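Local coordinates for prephenate dehydratase:Amino acid-binding ACT (Brucella abortus, PDB 6VH5), which probably catalyses the conversion of prephenate to phenylpyruvate in phenylalanine biosynthesis and binds phenylalanine at its ACT domain, at residues Asp58-Val63 / Ala84-Leu89; Ala62-Ala67 / Ala93-Val98; Phe219-Arg224 / Tyr231-Gly236; Asn240-Thr245 / Gln275-Glu280. One frame throughout, in Å; residues are numbered along the deposited sequence.

Contact 1 of 4, residues Asp58-Val63 / Ala84-Leu89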
loop_
_atom_site.group_PDB
_atom_site.type_symbol
_atom_site.label_atom_id
_atom_site.label_comp_id
_atom_site.label_asym_id
_atom_site.label_seq_id
_atom_site.Cartn_x
_atom_site.Cartn_y
_atom_site.Cartn_z
ATOM N N ASP A 58 -4.692 3.554 -14.854
ATOM C CA ASP A 58 -4.447 3.892 -16.254
ATOM C C ASP A 58 -3.421 2.952 -16.871
ATOM O O ASP A 58 -3.528 2.591 -18.051
ATOM C CB ASP A 58 -3.973 5.340 -16.375
ATOM C CG ASP A 58 -5.076 6.347 -16.103
ATOM O OD1 ASP A 58 -6.248 6.083 -16.470
ATOM O OD2 ASP A 58 -4.757 7.407 -15.514
ATOM N N ALA A 59 -2.404 2.563 -16.095
ATOM C CA ALA A 59 -1.449 1.574 -16.582
ATOM C C ALA A 59 -2.121 0.223 -16.821
ATOM O O ALA A 59 -1.735 -0.503 -17.743
ATOM C CB ALA A 59 -0.281 1.436 -15.602
ATOM N N PHE A 60 -3.107 -0.142 -15.997
ATOM C CA PHE A 60 -3.875 -1.354 -16.278
ATOM C C PHE A 60 -4.703 -1.175 -17.539
ATOM O O PHE A 60 -4.676 -2.021 -18.442
ATOM C CB PHE A 60 -4.787 -1.705 -15.097
ATOM C CG PHE A 60 -4.108 -2.486 -14.001
ATOM C CD1 PHE A 60 -3.058 -1.930 -13.280
ATOM C CD2 PHE A 60 -4.543 -3.764 -13.668
ATOM C CE1 PHE A 60 -2.438 -2.641 -12.252
ATOM C CE2 PHE A 60 -3.936 -4.477 -12.647
ATOM C CZ PHE A 60 -2.882 -3.916 -11.935
ATOM N N ASN A 61 -5.429 -0.057 -17.622
ATOM C CA ASN A 61 -6.337 0.181 -18.733
ATOM C C ASN A 61 -5.601 0.210 -20.067
ATOM O O ASN A 61 -6.165 -0.179 -21.095
ATOM C CB ASN A 61 -7.096 1.484 -18.495
ATOM C CG ASN A 61 -8.169 1.723 -19.530
ATOM O OD1 ASN A 61 -9.181 1.024 -19.552
ATOM N ND2 ASN A 61 -7.966 2.721 -20.385
ATOM N N ALA A 62 -4.350 0.677 -20.066
ATOM C CA ALA A 62 -3.537 0.677 -21.281
ATOM C C ALA A 62 -3.395 -0.723 -21.864
ATOM O O ALA A 62 -3.283 -0.880 -23.088
ATOM C CB ALA A 62 -2.154 1.255 -20.975
ATOM N N VAL A 63 -3.354 -1.738 -20.996
ATOM C CA VAL A 63 -3.253 -3.126 -21.417
ATOM C C VAL A 63 -4.616 -3.653 -21.835
ATOM O O VAL A 63 -4.732 -4.423 -22.799
ATOM C CB VAL A 63 -2.643 -3.955 -20.271
ATOM C CG1 VAL A 63 -2.718 -5.457 -20.562
ATOM C CG2 VAL A 63 -1.208 -3.517 -20.018
ATOM N N ALA A 84 0.999 -0.502 -5.908
ATOM C CA ALA A 84 -0.385 -0.758 -6.292
ATOM C C ALA A 84 -0.936 -1.937 -5.501
ATOM O O ALA A 84 -0.229 -2.911 -5.241
ATOM C CB ALA A 84 -0.498 -1.047 -7.790
ATOM N N ASP A 85 -2.219 -1.859 -5.153
ATOM C CA ASP A 85 -2.912 -2.936 -4.451
ATOM C C ASP A 85 -3.244 -4.034 -5.459
ATOM O O ASP A 85 -4.345 -4.120 -6.006
ATOM C CB ASP A 85 -4.159 -2.402 -3.760
ATOM C CG ASP A 85 -4.796 -3.418 -2.835
ATOM O OD1 ASP A 85 -4.422 -4.606 -2.905
ATOM O OD2 ASP A 85 -5.672 -3.029 -2.034
ATOM N N ILE A 86 -2.252 -4.890 -5.708
ATOM C CA ILE A 86 -2.405 -5.964 -6.685
ATOM C C ILE A 86 -3.515 -6.928 -6.271
ATOM O O ILE A 86 -4.179 -7.528 -7.128
ATOM C CB ILE A 86 -1.056 -6.688 -6.881
ATOM C CG1 ILE A 86 -1.121 -7.650 -8.072
ATOM C CG2 ILE A 86 -0.620 -7.399 -5.590
ATOM C CD1 ILE A 86 -1.092 -6.968 -9.418
ATOM N N HIS A 87 -3.740 -7.090 -4.963
ATOM C CA HIS A 87 -4.776 -7.997 -4.486
ATOM C C HIS A 87 -6.169 -7.526 -4.890
ATOM O O HIS A 87 -7.063 -8.352 -5.101
ATOM C CB HIS A 87 -4.676 -8.138 -2.965
ATOM C CG HIS A 87 -5.380 -9.339 -2.409
ATOM N ND1 HIS A 87 -5.145 -9.812 -1.134
ATOM C CD2 HIS A 87 -6.320 -10.155 -2.945
ATOM C CE1 HIS A 87 -5.903 -10.871 -0.912
ATOM N NE2 HIS A 87 -6.627 -11.099 -1.993
ATOM N N TYR A 88 -6.381 -6.219 -5.003
ATOM C CA TYR A 88 -7.690 -5.741 -5.428
ATOM C C TYR A 88 -7.826 -5.667 -6.946
ATOM O O TYR A 88 -8.853 -6.085 -7.496
ATOM C CB TYR A 88 -7.981 -4.366 -4.826
ATOM C CG TYR A 88 -9.282 -3.774 -5.315
ATOM C CD1 TYR A 88 -10.491 -4.172 -4.757
ATOM C CD2 TYR A 88 -9.310 -2.829 -6.346
ATOM C CE1 TYR A 88 -11.691 -3.645 -5.195
ATOM C CE2 TYR A 88 -10.510 -2.294 -6.792
ATOM C CZ TYR A 88 -11.696 -2.708 -6.211
ATOM O OH TYR A 88 -12.896 -2.190 -6.641
ATOM N N LEU A 89 -6.794 -5.163 -7.638
ATOM C CA LEU A 89 -6.924 -4.816 -9.054
ATOM C C LEU A 89 -6.836 -6.041 -9.956
ATOM O O LEU A 89 -7.623 -6.179 -10.900
ATOM C CB LEU A 89 -5.831 -3.825 -9.454
ATOM C CG LEU A 89 -5.777 -2.477 -8.747
ATOM C CD1 LEU A 89 -4.430 -1.813 -9.009
ATOM C CD2 LEU A 89 -6.914 -1.590 -9.204
#
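The ring of Phe60 and the side chain of Leu89 carry this contact, which has no polar bond across it. Leu89 meets the ring with two carbons: CB comes to 3.8 Å from Phe60 CE2, while CD1 sits 4.3 Å from the centroid of the Phe60 ring. That methyl lies 30° off the ring normal, so it makes an off-centre CH-pi contact. At the rim of the same ring Ile86 CD1 approaches near the ring plane, 4.3 Å from Phe60 CZ, so the outer end of the ring is touched both over its surface and at its edge. Phe60 places CG anti to its carbonyl carbon (chi1 -84°), which sends the ring out from helix 56-64 towards Leu89 in helix 86-92. Both helices belong to the alpha/beta domain whose mixed sheet holds strands 70-77 and 193-200, a fold related to type 2 periplasmic binding proteins. On the sheet side, Ile73 and Leu199 also pack on Phe60, and Ile75 and Val197 on Ile86. Asp85 N-caps helix 86-92: Asp85 OD1 accepts from Tyr88 N at 3.3 Å, the N-H reaching it from above the carboxylate plane, and Asp85 O accepts from Tyr88 N and Leu89 N.

Contact 2 of 4, residues Ala62-Ala67 / Ala93-Val98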
loop_
_atom_site.group_PDB
_atom_site.type_symbol
_atom_site.label_atom_id
_atom_site.label_comp_id
_atom_site.label_asym_id
_atom_site.label_seq_id
_atom_site.Cartn_x
_atom_site.Cartn_y
_atom_site.Cartn_z
ATOM N N ALA A 62 -4.350 0.677 -20.066
ATOM C CA ALA A 62 -3.537 0.677 -21.281
ATOM C C ALA A 62 -3.395 -0.723 -21.864
ATOM O O ALA A 62 -3.283 -0.880 -23.088
ATOM C CB ALA A 62 -2.154 1.255 -20.975
ATOM N N VAL A 63 -3.354 -1.738 -20.996
ATOM C CA VAL A 63 -3.253 -3.126 -21.417
ATOM C C VAL A 63 -4.616 -3.653 -21.835
ATOM O O VAL A 63 -4.732 -4.423 -22.799
ATOM C CB VAL A 63 -2.643 -3.955 -20.271
ATOM C CG1 VAL A 63 -2.718 -5.457 -20.562
ATOM C CG2 VAL A 63 -1.208 -3.517 -20.018
ATOM N N GLU A 64 -5.666 -3.220 -21.130
ATOM C CA GLU A 64 -7.018 -3.669 -21.433
ATOM C C GLU A 64 -7.467 -3.193 -22.809
ATOM O O GLU A 64 -8.104 -3.948 -23.550
ATOM C CB GLU A 64 -7.980 -3.170 -20.355
ATOM C CG GLU A 64 -9.418 -3.602 -20.587
ATOM C CD GLU A 64 -9.601 -5.092 -20.418
ATOM O OE1 GLU A 64 -8.990 -5.657 -19.480
ATOM O OE2 GLU A 64 -10.345 -5.696 -21.220
ATOM N N THR A 65 -7.132 -1.952 -23.167
ATOM C CA THR A 65 -7.519 -1.369 -24.444
ATOM C C THR A 65 -6.561 -1.711 -25.573
ATOM O O THR A 65 -6.848 -1.381 -26.723
ATOM C CB THR A 65 -7.621 0.162 -24.335
ATOM O OG1 THR A 65 -6.333 0.712 -24.021
ATOM C CG2 THR A 65 -8.633 0.575 -23.272
ATOM N N GLY A 66 -5.412 -2.312 -25.285
ATOM C CA GLY A 66 -4.474 -2.593 -26.344
ATOM C C GLY A 66 -3.492 -1.479 -26.617
ATOM O O GLY A 66 -2.689 -1.598 -27.552
ATOM N N ALA A 67 -3.533 -0.396 -25.838
ATOM C CA ALA A 67 -2.505 0.630 -25.963
ATOM C C ALA A 67 -1.130 0.068 -25.647
ATOM O O ALA A 67 -0.132 0.485 -26.245
ATOM C CB ALA A 67 -2.802 1.796 -25.020
ATOM N N ALA A 93 -9.386 -7.409 -12.904
ATOM C CA ALA A 93 -9.001 -7.385 -14.296
ATOM C C ALA A 93 -8.951 -8.820 -14.795
ATOM O O ALA A 93 -8.932 -9.774 -14.015
ATOM C CB ALA A 93 -7.647 -6.698 -14.472
ATOM N N ASP A 94 -8.972 -8.979 -16.103
ATOM C CA ASP A 94 -8.723 -10.297 -16.672
ATOM C C ASP A 94 -7.292 -10.363 -17.186
ATOM O O ASP A 94 -7.021 -10.450 -18.383
ATOM C CB ASP A 94 -9.731 -10.636 -17.758
ATOM C CG ASP A 94 -9.477 -12.004 -18.345
ATOM O OD1 ASP A 94 -9.605 -13.001 -17.598
ATOM O OD2 ASP A 94 -9.102 -12.076 -19.534
ATOM N N MET A 95 -6.364 -10.239 -16.248
ATOM C CA MET A 95 -4.963 -10.105 -16.589
ATOM C C MET A 95 -4.147 -11.116 -15.809
ATOM O O MET A 95 -4.615 -11.722 -14.838
ATOM C CB MET A 95 -4.450 -8.689 -16.363
ATOM C CG MET A 95 -4.959 -7.759 -17.436
ATOM S SD MET A 95 -4.253 -6.131 -17.331
ATOM C CE MET A 95 -5.722 -5.154 -17.014
ATOM N N HIS A 96 -2.928 -11.313 -16.291
ATOM C CA HIS A 96 -2.068 -12.367 -15.796
ATOM C C HIS A 96 -0.682 -11.814 -15.515
ATOM O O HIS A 96 -0.242 -10.831 -16.118
ATOM C CB HIS A 96 -1.986 -13.491 -16.828
ATOM C CG HIS A 96 -3.324 -14.046 -17.212
ATOM N ND1 HIS A 96 -3.799 -15.253 -16.740
ATOM C CD2 HIS A 96 -4.287 -13.557 -18.029
ATOM C CE1 HIS A 96 -4.999 -15.478 -17.247
ATOM N NE2 HIS A 96 -5.316 -14.469 -18.038
ATOM N N ILE A 97 0.001 -12.459 -14.585
ATOM C CA ILE A 97 1.388 -12.151 -14.291
ATOM C C ILE A 97 2.254 -13.030 -15.182
ATOM O O ILE A 97 2.138 -14.256 -15.157
ATOM C CB ILE A 97 1.686 -12.392 -12.809
ATOM C CG1 ILE A 97 0.644 -11.649 -11.970
ATOM C CG2 ILE A 97 3.098 -11.933 -12.481
ATOM C CD1 ILE A 97 0.685 -11.978 -10.505
ATOM N N VAL A 98 3.114 -12.407 -15.981
ATOM C CA VAL A 98 3.997 -13.121 -16.889
ATOM C C VAL A 98 5.462 -12.845 -16.585
ATOM O O VAL A 98 6.334 -13.178 -17.388
ATOM C CB VAL A 98 3.669 -12.792 -18.357
ATOM C CG1 VAL A 98 2.286 -13.339 -18.727
ATOM C CG2 VAL A 98 3.712 -11.307 -18.567
#
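Met95 and Val63 cross at a slant, with the thioether sulfur laid against one branch of the valine. Met95 SD is 3.6 Å from Val63 CG1 and 4.0 Å from Val63 CB, so the sulfur rests on the branch and its root rather than on the far methyl. CG1 is the branch that Val63 sets opposite its backbone N (chi1 171°). The thioether chain runs extended as far as SD and then bends, with chi3 at -117°, which turns the terminal methyl aside toward the neighbouring glutamate. There Met95 CE lies 4.1 Å from Glu64 OE1, again with the two side chains slanted across each other; this is a loose contact at an exposed margin, whereas Val63 and Met95 are buried. The carboxylate of Glu64 has its polar partner in Lys201, whose NZ makes a salt bridge with OE2. The contact joins the C-terminal end of helix 56-64 to the loop leading into strand 96-104. That strand pairs with strand 193-200, and its Ile97 also bonds through the backbone to Leu291 of strand 286-295 in the ACT region; Leu90 of helix 86-92 also touches Met95, and Ala71 of strand 70-77 packs on Val63.

Contact 3 of 4, residues Phe219-Arg224 / Tyr231-Gly236. With EDO (1,2-ethanediol), chain F.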
loop_
_atom_site.group_PDB
_atom_site.type_symbol
_atom_site.label_atom_id
_atom_site.label_comp_id
_atom_site.label_asym_id
_atom_site.label_seq_id
_atom_site.Cartn_x
_atom_site.Cartn_y
_atom_site.Cartn_z
ATOM N N PHE A 219 -1.689 -17.120 -6.905
ATOM C CA PHE A 219 -3.100 -17.460 -6.926
ATOM C C PHE A 219 -3.807 -16.806 -5.748
ATOM O O PHE A 219 -3.180 -16.387 -4.773
ATOM C CB PHE A 219 -3.308 -18.984 -6.892
ATOM C CG PHE A 219 -2.711 -19.661 -5.676
ATOM C CD1 PHE A 219 -3.479 -19.898 -4.548
ATOM C CD2 PHE A 219 -1.388 -20.070 -5.675
ATOM C CE1 PHE A 219 -2.932 -20.537 -3.436
ATOM C CE2 PHE A 219 -0.836 -20.692 -4.572
ATOM C CZ PHE A 219 -1.611 -20.929 -3.447
ATOM N N VAL A 220 -5.132 -16.739 -5.855
ATOM C CA VAL A 220 -5.997 -16.309 -4.766
ATOM C C VAL A 220 -6.935 -17.463 -4.435
ATOM O O VAL A 220 -7.231 -18.312 -5.277
ATOM C CB VAL A 220 -6.800 -15.032 -5.101
ATOM C CG1 VAL A 220 -5.872 -13.841 -5.197
ATOM C CG2 VAL A 220 -7.596 -15.204 -6.409
ATOM N N PHE A 221 -7.418 -17.470 -3.194
ATOM C CA PHE A 221 -8.394 -18.458 -2.742
ATOM C C PHE A 221 -9.136 -17.879 -1.547
ATOM O O PHE A 221 -8.640 -16.978 -0.863
ATOM C CB PHE A 221 -7.735 -19.799 -2.372
ATOM C CG PHE A 221 -6.723 -19.703 -1.234
ATOM C CD1 PHE A 221 -7.122 -19.854 0.083
ATOM C CD2 PHE A 221 -5.385 -19.454 -1.496
ATOM C CE1 PHE A 221 -6.205 -19.757 1.120
ATOM C CE2 PHE A 221 -4.450 -19.361 -0.463
ATOM C CZ PHE A 221 -4.859 -19.500 0.840
ATOM N N ARG A 222 -10.331 -18.410 -1.300
ATOM C CA ARG A 222 -11.172 -17.979 -0.189
ATOM C C ARG A 222 -11.401 -19.101 0.825
ATOM O O ARG A 222 -11.608 -20.260 0.450
ATOM C CB ARG A 222 -12.517 -17.471 -0.704
ATOM C CG ARG A 222 -12.372 -16.209 -1.520
ATOM C CD ARG A 222 -13.610 -15.878 -2.275
ATOM N NE ARG A 222 -13.377 -14.718 -3.122
ATOM C CZ ARG A 222 -14.315 -13.837 -3.435
ATOM N NH1 ARG A 222 -15.542 -13.997 -2.958
ATOM N NH2 ARG A 222 -14.021 -12.797 -4.208
ATOM N N VAL A 223 -11.405 -18.736 2.112
ATOM C CA VAL A 223 -11.821 -19.625 3.188
ATOM C C VAL A 223 -12.820 -18.899 4.078
ATOM O O VAL A 223 -12.975 -17.677 4.026
ATOM C CB VAL A 223 -10.644 -20.140 4.052
ATOM C CG1 VAL A 223 -9.718 -21.012 3.232
ATOM C CG2 VAL A 223 -9.887 -18.980 4.704
ATOM N N ARG A 224 -13.522 -19.688 4.881
ATOM C CA ARG A 224 -14.345 -19.159 5.955
ATOM C C ARG A 224 -13.453 -18.565 7.047
ATOM O O ARG A 224 -12.305 -18.977 7.242
ATOM C CB ARG A 224 -15.219 -20.277 6.513
ATOM C CG ARG A 224 -16.369 -20.672 5.588
ATOM C CD ARG A 224 -17.198 -21.840 6.120
ATOM N NE ARG A 224 -17.929 -21.601 7.364
ATOM C CZ ARG A 224 -17.697 -22.261 8.498
ATOM N NH1 ARG A 224 -16.745 -23.189 8.546
ATOM N NH2 ARG A 224 -18.413 -21.998 9.584
ATOM N N TYR A 231 -5.033 -22.771 8.141
ATOM C CA TYR A 231 -4.204 -23.945 8.429
ATOM C C TYR A 231 -4.520 -25.115 7.503
ATOM O O TYR A 231 -3.608 -25.753 6.962
ATOM C CB TYR A 231 -4.399 -24.362 9.888
ATOM C CG TYR A 231 -3.440 -25.413 10.388
ATOM C CD1 TYR A 231 -2.115 -25.098 10.669
ATOM C CD2 TYR A 231 -3.867 -26.709 10.631
ATOM C CE1 TYR A 231 -1.231 -26.061 11.156
ATOM C CE2 TYR A 231 -2.994 -27.680 11.121
ATOM C CZ TYR A 231 -1.681 -27.347 11.379
ATOM O OH TYR A 231 -0.818 -28.304 11.856
ATOM N N LYS A 232 -5.809 -25.426 7.328
ATOM C CA LYS A 232 -6.202 -26.481 6.397
ATOM C C LYS A 232 -5.716 -26.194 4.980
ATOM O O LYS A 232 -5.253 -27.103 4.279
ATOM C CB LYS A 232 -7.718 -26.654 6.411
ATOM C CG LYS A 232 -8.290 -27.043 7.774
ATOM C CD LYS A 232 -7.853 -28.456 8.221
ATOM C CE LYS A 232 -8.562 -28.873 9.509
ATOM N NZ LYS A 232 -7.881 -30.028 10.236
ATOM N N ALA A 233 -5.838 -24.941 4.532
ATOM C CA ALA A 233 -5.493 -24.619 3.149
ATOM C C ALA A 233 -3.994 -24.739 2.893
ATOM O O ALA A 233 -3.583 -25.136 1.795
ATOM C CB ALA A 233 -6.006 -23.219 2.803
ATOM N N LEU A 234 -3.168 -24.432 3.896
ATOM C CA LEU A 234 -1.720 -24.550 3.777
ATOM C C LEU A 234 -1.223 -25.984 3.983
ATOM O O LEU A 234 -0.058 -26.270 3.681
ATOM C CB LEU A 234 -1.044 -23.629 4.799
ATOM C CG LEU A 234 -1.321 -22.139 4.679
ATOM C CD1 LEU A 234 -0.566 -21.359 5.723
ATOM C CD2 LEU A 234 -0.869 -21.712 3.317
ATOM N N GLY A 235 -2.073 -26.876 4.496
ATOM C CA GLY A 235 -1.621 -28.218 4.842
ATOM C C GLY A 235 -0.932 -28.935 3.701
ATOM O O GLY A 235 0.054 -29.659 3.906
ATOM N N GLY A 236 -1.442 -28.757 2.485
ATOM C CA GLY A 236 -0.899 -29.484 1.351
ATOM C C GLY A 236 0.477 -28.990 0.957
ATOM O O GLY A 236 1.342 -29.780 0.563
HETATM C C1 EDO F . -4.517 -20.638 11.361
HETATM O O1 EDO F . -5.651 -21.154 10.643
HETATM C C2 EDO F . -4.853 -20.261 12.807
HETATM O O2 EDO F . -6.200 -20.598 13.177
#
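Within the ACT domain, strand 215-224 and helix 229-240 form the first beta-alpha step, and Ala233 packs from the helix onto Phe221 and Val223 of the strand. Ala233 CB lies 3.9 Å from Phe221 CE1 and 4.3 Å from Val223 CG1, so a single methyl meets two side chains set two residues apart on the same side of the strand. The methyl reaches the Phe221 ring obliquely. Phe221 holds CG between its backbone N and carbonyl carbon (chi1 61°), directing CE1 to the helix, and its ring also meets that of Phe261 on the adjoining strand, with the planes about 15° apart. The antiparallel sheet with helices 229-240 and 272-283 packed on it has the beta-alpha-beta-beta-alpha-beta order of the ACT fold, and Leu281 of the second helix also covers Ala233. This strand end borders the phenylalanine pocket, probably the regulatory site, as in other ACT-containing prephenate dehydratases: Val223 and Arg224 touch a bound phenylalanine. At the helix, Tyr231 N donates to O1 of an ethanediol, probably from the crystallisation liquor, at 3.0 Å and with an N-H...O angle of 153°. The diol also bonds to Val242 O of the second subunit, and the Tyr231 ring stacks on Tyr231 of that subunit, which places the helix at the dimer interface.

Contact 4 of 4, residues Asn240-Thr245 / Gln275-Glu280. With PHE (phenylalanine), chain E; EDO (1,2-ethanediol), chain K.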
loop_
_atom_site.group_PDB
_atom_site.type_symbol
_atom_site.label_atom_id
_atom_site.label_comp_id
_atom_site.label_asym_id
_atom_site.label_seq_id
_atom_site.Cartn_x
_atom_site.Cartn_y
_atom_site.Cartn_z
ATOM N N ASN A 240 4.152 -31.337 1.199
ATOM C CA ASN A 240 4.724 -31.674 -0.095
ATOM C C ASN A 240 5.985 -30.887 -0.419
ATOM O O ASN A 240 6.566 -31.085 -1.495
ATOM C CB ASN A 240 3.671 -31.491 -1.186
ATOM C CG ASN A 240 2.709 -32.649 -1.224
ATOM O OD1 ASN A 240 3.049 -33.715 -1.725
ATOM N ND2 ASN A 240 1.524 -32.470 -0.642
ATOM N N GLY A 241 6.474 -30.079 0.518
ATOM C CA GLY A 241 7.693 -29.334 0.300
ATOM C C GLY A 241 7.553 -28.201 -0.680
ATOM O O GLY A 241 8.511 -27.884 -1.394
ATOM N N VAL A 242 6.385 -27.568 -0.727
ATOM C CA VAL A 242 6.170 -26.400 -1.571
ATOM C C VAL A 242 6.422 -25.164 -0.716
ATOM O O VAL A 242 5.732 -24.947 0.288
ATOM C CB VAL A 242 4.748 -26.380 -2.145
ATOM C CG1 VAL A 242 4.610 -25.232 -3.129
ATOM C CG2 VAL A 242 4.396 -27.702 -2.781
ATOM N N ASN A 243 7.413 -24.361 -1.102
ATOM C CA ASN A 243 7.728 -23.141 -0.365
ATOM C C ASN A 243 6.804 -22.022 -0.813
ATOM O O ASN A 243 6.663 -21.765 -2.013
ATOM C CB ASN A 243 9.188 -22.735 -0.572
ATOM C CG ASN A 243 9.701 -21.751 0.512
ATOM O OD1 ASN A 243 9.345 -21.837 1.691
ATOM N ND2 ASN A 243 10.524 -20.794 0.085
ATOM N N MET A 244 6.150 -21.383 0.150
ATOM C CA MET A 244 5.319 -20.212 -0.090
ATOM C C MET A 244 6.102 -18.963 0.310
ATOM O O MET A 244 6.677 -18.917 1.405
ATOM C CB MET A 244 4.017 -20.326 0.703
ATOM C CG MET A 244 3.017 -19.223 0.459
ATOM S SD MET A 244 1.451 -19.557 1.274
ATOM C CE MET A 244 0.837 -20.933 0.286
ATOM N N THR A 245 6.156 -17.964 -0.580
ATOM C CA THR A 245 6.975 -16.788 -0.331
ATOM C C THR A 245 6.169 -15.507 -0.192
ATOM O O THR A 245 6.752 -14.462 0.121
ATOM C CB THR A 245 8.018 -16.605 -1.441
ATOM O OG1 THR A 245 7.364 -16.314 -2.680
ATOM C CG2 THR A 245 8.858 -17.848 -1.608
ATOM N N GLN A 275 0.876 -30.103 -7.802
ATOM C CA GLN A 275 -0.420 -30.663 -8.163
ATOM C C GLN A 275 -1.141 -31.211 -6.936
ATOM O O GLN A 275 -2.338 -30.962 -6.745
ATOM C CB GLN A 275 -0.212 -31.755 -9.210
ATOM C CG GLN A 275 -1.394 -32.109 -10.051
ATOM C CD GLN A 275 -1.073 -33.239 -11.021
ATOM O OE1 GLN A 275 -1.729 -34.278 -11.013
ATOM N NE2 GLN A 275 -0.039 -33.054 -11.832
ATOM N N LEU A 276 -0.419 -31.927 -6.070
ATOM C CA LEU A 276 -1.044 -32.499 -4.882
ATOM C C LEU A 276 -1.444 -31.415 -3.886
ATOM O O LEU A 276 -2.582 -31.397 -3.399
ATOM C CB LEU A 276 -0.088 -33.489 -4.225
ATOM C CG LEU A 276 0.161 -34.832 -4.891
ATOM C CD1 LEU A 276 1.276 -35.560 -4.172
ATOM C CD2 LEU A 276 -1.103 -35.643 -4.842
ATOM N N ALA A 277 -0.533 -30.470 -3.614
ATOM C CA ALA A 277 -0.838 -29.378 -2.696
ATOM C C ALA A 277 -2.060 -28.593 -3.155
ATOM O O ALA A 277 -2.984 -28.349 -2.369
ATOM C CB ALA A 277 0.371 -28.444 -2.578
ATOM N N LEU A 278 -2.107 -28.229 -4.440
ATOM C CA LEU A 278 -3.257 -27.478 -4.943
ATOM C C LEU A 278 -4.533 -28.309 -4.854
ATOM O O LEU A 278 -5.614 -27.770 -4.582
ATOM C CB LEU A 278 -3.002 -27.006 -6.381
ATOM C CG LEU A 278 -1.979 -25.866 -6.526
ATOM C CD1 LEU A 278 -1.701 -25.489 -7.998
ATOM C CD2 LEU A 278 -2.465 -24.651 -5.748
ATOM N N GLU A 279 -4.425 -29.625 -5.064
ATOM C CA GLU A 279 -5.599 -30.484 -4.947
ATOM C C GLU A 279 -6.125 -30.494 -3.523
ATOM O O GLU A 279 -7.340 -30.465 -3.294
ATOM C CB GLU A 279 -5.263 -31.909 -5.388
ATOM C CG GLU A 279 -6.444 -32.852 -5.284
ATOM C CD GLU A 279 -6.125 -34.269 -5.741
ATOM O OE1 GLU A 279 -4.929 -34.633 -5.811
ATOM O OE2 GLU A 279 -7.079 -35.007 -6.069
ATOM N N GLU A 280 -5.221 -30.544 -2.550
ATOM C CA GLU A 280 -5.633 -30.453 -1.160
ATOM C C GLU A 280 -6.188 -29.070 -0.855
ATOM O O GLU A 280 -7.160 -28.934 -0.104
ATOM C CB GLU A 280 -4.450 -30.793 -0.258
ATOM C CG GLU A 280 -4.782 -30.963 1.199
ATOM C CD GLU A 280 -3.670 -31.689 1.934
ATOM O OE1 GLU A 280 -3.063 -32.600 1.321
ATOM O OE2 GLU A 280 -3.407 -31.351 3.110
HETATM N N PHE E . 8.247 -19.905 3.125
HETATM C CA PHE E . 7.744 -20.225 4.458
HETATM C C PHE E . 6.650 -21.269 4.364
HETATM O O PHE E . 6.264 -21.638 3.250
HETATM C CB PHE E . 7.211 -18.988 5.182
HETATM C CG PHE E . 6.287 -18.126 4.344
HETATM C CD1 PHE E . 6.727 -16.912 3.842
HETATM C CD2 PHE E . 4.983 -18.522 4.079
HETATM C CE1 PHE E . 5.883 -16.110 3.080
HETATM C CE2 PHE E . 4.140 -17.735 3.325
HETATM C CZ PHE E . 4.586 -16.528 2.821
HETATM O OXT PHE E . 6.146 -21.722 5.395
HETATM C C1 EDO K . 2.930 -23.481 4.625
HETATM O O1 EDO K . 4.016 -23.200 5.527
HETATM C C2 EDO K . 3.431 -23.874 3.229
HETATM O O2 EDO K . 4.844 -24.136 3.200
HETATM O O HOH W 1 -0.879 -33.780 0.050
#
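Asn240 reaches helix 272-283 with its amide group, meeting Leu276 at about a right angle. From CB the chain turns away from the residue's own carbonyl carbon (chi1 -78°), bringing CG to 4.2 Å from Leu276 CB. Of the two amide atoms, OD1 rests on the leucine's methyl, 3.5 Å from Leu276 CD1, a polar-on-apolar contact. ND2 lies close to the helix backbone but makes its bonds to other acceptors: it donates to Gly236 O in helix 229-240, and to a water at 2.8 Å. That water donates in turn to Glu280 OE1, also at 2.8 Å, so the amide is linked to the second helix through solvent. The segment 240-245 leads from the end of helix 229-240 into strand 243-251, an outermost strand of the ACT sheet within this chain, and Gly241, with positive phi, is the first residue to leave helical angles. One step on, Val242 CG2 packs 4.1 Å from Ala277 CB. The strand start then belongs to the phenylalanine pocket: Met244 N donates to the bound phenylalanine's O at 3.1 Å, while the ligand's N donates to Asn243 OD1. Leu230 N and Asn225 OD1 of the second subunit also bond to the ligand, so the site bridges two chains.

How the contacts relate
From the N terminus, helix 56-64 opens contacts 1 and 2. Contact 1 closes a loop through strand 70-77 onto helix 86-92, and contact 2 reaches on to the approach to strand 96-104. The two interleave, since 62-67 begins within 58-63 and 93-98 follows 84-89; they touch where Phe60 O meets Met95 CE at 3.6 Å. Contacts 3 and 4 follow in series in the ACT region, neither nested nor crossed: contact 3 closes the short turn from strand 215-224 to helix 229-240, contact 4 a longer excursion through two strands to helix 272-283. They adjoin, with Leu234 CD2 3.6 Å from Met244 CE. Contact 1 meets contact 3 through His87 and Val220, joining the two regions.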